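Local coordinates for putative NAD-dependent epimerase/dehydratase (Bacillus halodurans, PDB 3E8X), which binds NADP and is probably an epimerase or dehydratase of the short-chain dehydrogenase/reductase superfamily, its substrate unknown, at residues 100-108 / 145-153. Residues are numbered along the deposited sequence; the frame is centred on the assembly and turned at random.
Sequences ADKTILIDL and RHYLVAKRL. With NAP (NADP nicotinamide-adenine-dinucleotide phosphate), chain B.
A chi1 of 167° in Tyr-147 places CG opposite the main-chain nitrogen and carries the ring edge to the carboxylate of Asp-107. OD1 of Asp-107 meets Tyr-147 CE1 at 3.5 Å, the carboxylate and ring planes turned 83° apart; OD2 is taken by the backbone N of Ser-94. One turn before Asp-107, CG2 of Thr-103 packs on CB of Ala-150 at 3.7 Å, and CD2 of His-146 meets CB of Ala-100 at 3.5 Å. CD1 of Leu-108 rests against CB of Leu-153. The axes of 100-108 and 145-153 approach to 8.9 Å and cross at -21°, as neighbouring helices of the Rossmann-type fold. The Lys-151 chain bends at chi2 and chi3, laying CG over one face of the Tyr-147 ring. Its NZ, bonded to Val-129 O, also donates to two waters: one bridges to Asp-107 O, the other lies within bonding distance of Asp-107 OD1 and ribose O2D and O3D, more acceptors than its protons may serve. Tyr-147 OH and NADP O2D form a very short hydrogen bond, 2.5 Å, donor undecided. A phenylalanine here would probably leave O2D without that partner. Tyr-147 and Lys-151 match the YxxxK motif of short-chain dehydrogenases, consistent with a catalytic pair; water links Asp-107 to Lys-151 and the ribose, while Tyr-147 binds O2D directly.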
loop_
_atom_site.group_PDB
_atom_site.type_symbol
_atom_site.label_atom_id
_atom_site.label_comp_id
_atom_site.label_asym_id
_atom_site.label_seq_id
_atom_site.Cartn_x
_atom_site.Cartn_y
_atom_site.Cartn_z
ATOM N N ALA A 100 -10.801 4.000 7.612
ATOM C CA ALA A 100 -9.486 3.787 7.037
ATOM C C ALA A 100 -9.488 2.496 6.194
ATOM O O ALA A 100 -8.670 2.332 5.337
ATOM C CB ALA A 100 -8.423 3.742 8.133
ATOM N N ASP A 101 -10.431 1.586 6.417
ATOM C CA ASP A 101 -10.576 0.437 5.532
ATOM C C ASP A 101 -10.782 0.863 4.073
ATOM O O ASP A 101 -10.233 0.253 3.159
ATOM C CB ASP A 101 -11.672 -0.532 6.007
ATOM C CG ASP A 101 -13.058 0.100 6.083
ATOM O OD1 ASP A 101 -13.196 1.226 6.584
ATOM O OD2 ASP A 101 -14.012 -0.550 5.643
ATOM N N LYS A 102 -11.562 1.929 3.875
ATOM C CA LYS A 102 -11.871 2.389 2.523
ATOM C C LYS A 102 -10.736 3.240 1.921
ATOM O O LYS A 102 -10.565 3.259 0.743
ATOM C CB LYS A 102 -13.246 3.076 2.496
ATOM C CG LYS A 102 -14.430 2.076 2.780
ATOM C CD LYS A 102 -14.405 0.821 1.836
ATOM C CE LYS A 102 -15.653 -0.070 2.057
ATOM N NZ LYS A 102 -15.397 -1.473 1.669
ATOM N N THR A 103 -9.943 3.892 2.753
ATOM C CA THR A 103 -8.723 4.554 2.311
ATOM C C THR A 103 -7.800 3.542 1.676
ATOM O O THR A 103 -7.314 3.784 0.593
ATOM C CB THR A 103 -7.996 5.226 3.494
ATOM O OG1 THR A 103 -8.927 6.037 4.194
ATOM C CG2 THR A 103 -6.809 6.047 3.055
ATOM N N ILE A 104 -7.576 2.400 2.331
ATOM C CA ILE A 104 -6.838 1.271 1.721
ATOM C C ILE A 104 -7.465 0.762 0.416
ATOM O O ILE A 104 -6.784 0.570 -0.603
ATOM C CB ILE A 104 -6.735 0.032 2.674
ATOM C CG1 ILE A 104 -6.013 0.384 3.969
ATOM C CG2 ILE A 104 -5.951 -1.125 2.011
ATOM C CD1 ILE A 104 -6.001 -0.768 5.061
ATOM N N LEU A 105 -8.758 0.490 0.475
ATOM C CA LEU A 105 -9.455 -0.181 -0.614
ATOM C C LEU A 105 -9.730 0.741 -1.827
ATOM O O LEU A 105 -9.704 0.250 -2.950
ATOM C CB LEU A 105 -10.726 -0.868 -0.097
ATOM C CG LEU A 105 -10.481 -2.078 0.829
ATOM C CD1 LEU A 105 -11.807 -2.696 1.340
ATOM C CD2 LEU A 105 -9.601 -3.161 0.099
ATOM N N ILE A 106 -9.960 2.053 -1.606
ATOM C CA ILE A 106 -10.245 3.008 -2.694
ATOM C C ILE A 106 -8.981 3.780 -3.093
ATOM O O ILE A 106 -8.465 3.625 -4.192
ATOM C CB ILE A 106 -11.413 3.969 -2.330
ATOM C CG1 ILE A 106 -12.645 3.154 -1.922
ATOM C CG2 ILE A 106 -11.738 4.962 -3.477
ATOM C CD1 ILE A 106 -13.232 2.284 -2.993
ATOM N N ASP A 107 -8.465 4.594 -2.184
ATOM C CA ASP A 107 -7.382 5.502 -2.525
ATOM C C ASP A 107 -6.126 4.750 -2.966
ATOM O O ASP A 107 -5.363 5.265 -3.804
ATOM C CB ASP A 107 -7.048 6.458 -1.344
ATOM C CG ASP A 107 -8.271 7.203 -0.818
ATOM O OD1 ASP A 107 -8.235 8.444 -0.746
ATOM O OD2 ASP A 107 -9.286 6.551 -0.491
ATOM N N LEU A 108 -5.872 3.575 -2.378
ATOM C CA LEU A 108 -4.639 2.843 -2.659
ATOM C C LEU A 108 -4.898 1.704 -3.646
ATOM O O LEU A 108 -4.402 1.710 -4.790
ATOM C CB LEU A 108 -3.998 2.336 -1.375
ATOM C CG LEU A 108 -2.740 1.441 -1.496
ATOM C CD1 LEU A 108 -1.693 2.032 -2.464
ATOM C CD2 LEU A 108 -2.062 1.136 -0.131
ATOM N N ARG A 145 -1.931 10.406 8.747
ATOM C CA ARG A 145 -0.783 9.675 8.246
ATOM C C ARG A 145 -1.132 8.451 7.402
ATOM O O ARG A 145 -0.457 8.151 6.416
ATOM C CB ARG A 145 0.117 9.290 9.408
ATOM C CG ARG A 145 1.526 9.035 9.018
ATOM C CD ARG A 145 2.427 8.952 10.253
ATOM N NE ARG A 145 2.482 10.230 10.936
ATOM C CZ ARG A 145 3.120 10.454 12.074
ATOM N NH1 ARG A 145 3.808 9.493 12.656
ATOM N NH2 ARG A 145 3.080 11.661 12.628
ATOM N N HIS A 146 -2.221 7.779 7.760
ATOM C CA HIS A 146 -2.694 6.608 7.011
ATOM C C HIS A 146 -3.149 6.989 5.601
ATOM O O HIS A 146 -2.961 6.230 4.641
ATOM C CB HIS A 146 -3.801 5.866 7.785
ATOM C CG HIS A 146 -5.110 6.608 7.837
ATOM N ND1 HIS A 146 -5.278 7.768 8.561
ATOM C CD2 HIS A 146 -6.306 6.362 7.242
ATOM C CE1 HIS A 146 -6.511 8.219 8.391
ATOM N NE2 HIS A 146 -7.162 7.372 7.617
ATOM N N TYR A 147 -3.770 8.167 5.485
ATOM C CA TYR A 147 -4.188 8.698 4.207
ATOM C C TYR A 147 -2.974 9.065 3.337
ATOM O O TYR A 147 -2.887 8.663 2.158
ATOM C CB TYR A 147 -5.132 9.905 4.409
ATOM C CG TYR A 147 -5.366 10.688 3.155
ATOM C CD1 TYR A 147 -6.275 10.239 2.175
ATOM C CD2 TYR A 147 -4.642 11.858 2.908
ATOM C CE1 TYR A 147 -6.471 10.963 1.001
ATOM C CE2 TYR A 147 -4.826 12.587 1.748
ATOM C CZ TYR A 147 -5.744 12.151 0.793
ATOM O OH TYR A 147 -5.924 12.909 -0.359
ATOM N N LEU A 148 -2.034 9.788 3.924
ATOM C CA LEU A 148 -0.797 10.182 3.255
ATOM C C LEU A 148 0.059 9.027 2.742
ATOM O O LEU A 148 0.667 9.096 1.644
ATOM C CB LEU A 148 0.041 11.103 4.182
ATOM C CG LEU A 148 -0.569 12.439 4.656
ATOM C CD1 LEU A 148 0.366 13.202 5.620
ATOM C CD2 LEU A 148 -1.009 13.307 3.474
ATOM N N VAL A 149 0.148 7.968 3.533
ATOM C CA VAL A 149 0.789 6.698 3.091
ATOM C C VAL A 149 -0.002 6.075 1.940
ATOM O O VAL A 149 0.583 5.653 0.945
ATOM C CB VAL A 149 0.908 5.702 4.271
ATOM C CG1 VAL A 149 1.197 4.255 3.786
ATOM C CG2 VAL A 149 1.941 6.205 5.300
ATOM N N ALA A 150 -1.333 6.014 2.045
ATOM C CA ALA A 150 -2.114 5.429 0.954
ATOM C C ALA A 150 -1.844 6.149 -0.380
ATOM O O ALA A 150 -1.532 5.531 -1.370
ATOM C CB ALA A 150 -3.582 5.371 1.301
ATOM N N LYS A 151 -1.867 7.487 -0.356
ATOM C CA LYS A 151 -1.629 8.337 -1.537
ATOM C C LYS A 151 -0.218 8.186 -2.095
ATOM O O LYS A 151 -0.040 7.997 -3.285
ATOM C CB LYS A 151 -1.909 9.800 -1.205
ATOM C CG LYS A 151 -3.339 10.045 -0.720
ATOM C CD LYS A 151 -4.396 9.637 -1.735
ATOM C CE LYS A 151 -4.504 10.613 -2.909
ATOM N NZ LYS A 151 -5.349 10.109 -4.066
ATOM N N ARG A 152 0.751 8.206 -1.193
ATOM C CA ARG A 152 2.139 7.980 -1.513
ATOM C C ARG A 152 2.386 6.661 -2.227
ATOM O O ARG A 152 3.117 6.624 -3.237
ATOM C CB ARG A 152 2.996 8.065 -0.250
ATOM C CG ARG A 152 4.438 7.526 -0.365
ATOM C CD ARG A 152 5.330 8.226 -1.389
ATOM N NE ARG A 152 6.706 7.737 -1.262
ATOM C CZ ARG A 152 7.587 8.146 -0.355
ATOM N NH1 ARG A 152 7.312 9.139 0.469
ATOM N NH2 ARG A 152 8.784 7.583 -0.298
ATOM N N LEU A 153 1.810 5.580 -1.699
ATOM C CA LEU A 153 2.086 4.252 -2.240
ATOM C C LEU A 153 1.393 4.077 -3.575
ATOM O O LEU A 153 1.904 3.380 -4.453
ATOM C CB LEU A 153 1.718 3.157 -1.252
ATOM C CG LEU A 153 2.603 3.093 -0.012
ATOM C CD1 LEU A 153 2.016 2.062 0.984
ATOM C CD2 LEU A 153 4.113 2.791 -0.380
HETATM P PA NAP B . -14.635 13.794 -2.971
HETATM O O1A NAP B . -14.704 12.926 -1.710
HETATM O O2A NAP B . -15.624 14.923 -3.161
HETATM O O5B NAP B . -14.624 12.766 -4.222
HETATM C C5B NAP B . -14.446 11.344 -4.087
HETATM C C4B NAP B . -15.302 10.536 -5.062
HETATM O O4B NAP B . -14.845 9.174 -4.987
HETATM C C3B NAP B . -16.822 10.509 -4.758
HETATM O O3B NAP B . -17.645 10.992 -5.835
HETATM C C2B NAP B . -17.142 9.041 -4.533
HETATM O O2B NAP B . -18.419 8.573 -5.033
HETATM C C1B NAP B . -15.980 8.365 -5.278
HETATM N N9A NAP B . -15.867 6.946 -4.854
HETATM C C8A NAP B . -15.813 6.488 -3.594
HETATM N N7A NAP B . -15.766 5.142 -3.625
HETATM C C5A NAP B . -15.787 4.767 -4.920
HETATM C C6A NAP B . -15.761 3.532 -5.576
HETATM N N6A NAP B . -15.691 2.388 -4.864
HETATM N N1A NAP B . -15.829 3.467 -6.925
HETATM C C2A NAP B . -15.906 4.594 -7.635
HETATM N N3A NAP B . -15.935 5.804 -7.040
HETATM C C4A NAP B . -15.871 5.914 -5.686
HETATM O O3 NAP B . -13.130 14.438 -3.017
HETATM P PN NAP B . -12.648 15.838 -3.704
HETATM O O1N NAP B . -12.824 16.908 -2.662
HETATM O O2N NAP B . -13.226 15.844 -5.102
HETATM O O5D NAP B . -11.047 15.731 -3.755
HETATM C C5D NAP B . -10.395 14.950 -4.749
HETATM C C4D NAP B . -9.227 14.244 -4.083
HETATM O O4D NAP B . -8.266 15.175 -3.586
HETATM C C3D NAP B . -9.680 13.428 -2.881
HETATM O O3D NAP B . -10.131 12.143 -3.334
HETATM C C2D NAP B . -8.472 13.458 -1.938
HETATM O O2D NAP B . -7.759 12.240 -1.913
HETATM C C1D NAP B . -7.549 14.568 -2.496
HETATM N N1N NAP B . -7.099 15.606 -1.517
HETATM C C2N NAP B . -7.936 16.167 -0.611
HETATM C C3N NAP B . -7.463 17.155 0.279
HETATM C C7N NAP B . -8.362 17.842 1.283
HETATM O O7N NAP B . -7.982 18.915 1.787
HETATM N N7N NAP B . -9.563 17.301 1.550
HETATM C C4N NAP B . -6.125 17.549 0.215
HETATM C C5N NAP B . -5.294 16.964 -0.725
HETATM C C6N NAP B . -5.812 16.002 -1.575
HETATM P P2B NAP B . -19.882 8.982 -4.421
HETATM O O1X NAP B . -20.287 10.251 -5.122
HETATM O O2X NAP B . -20.775 7.805 -4.801
HETATM O O3X NAP B . -19.606 9.193 -2.947
HETATM O O HOH W 1 -4.611 7.531 -4.965
HETATM O O HOH W 2 -8.092 9.787 -3.038
#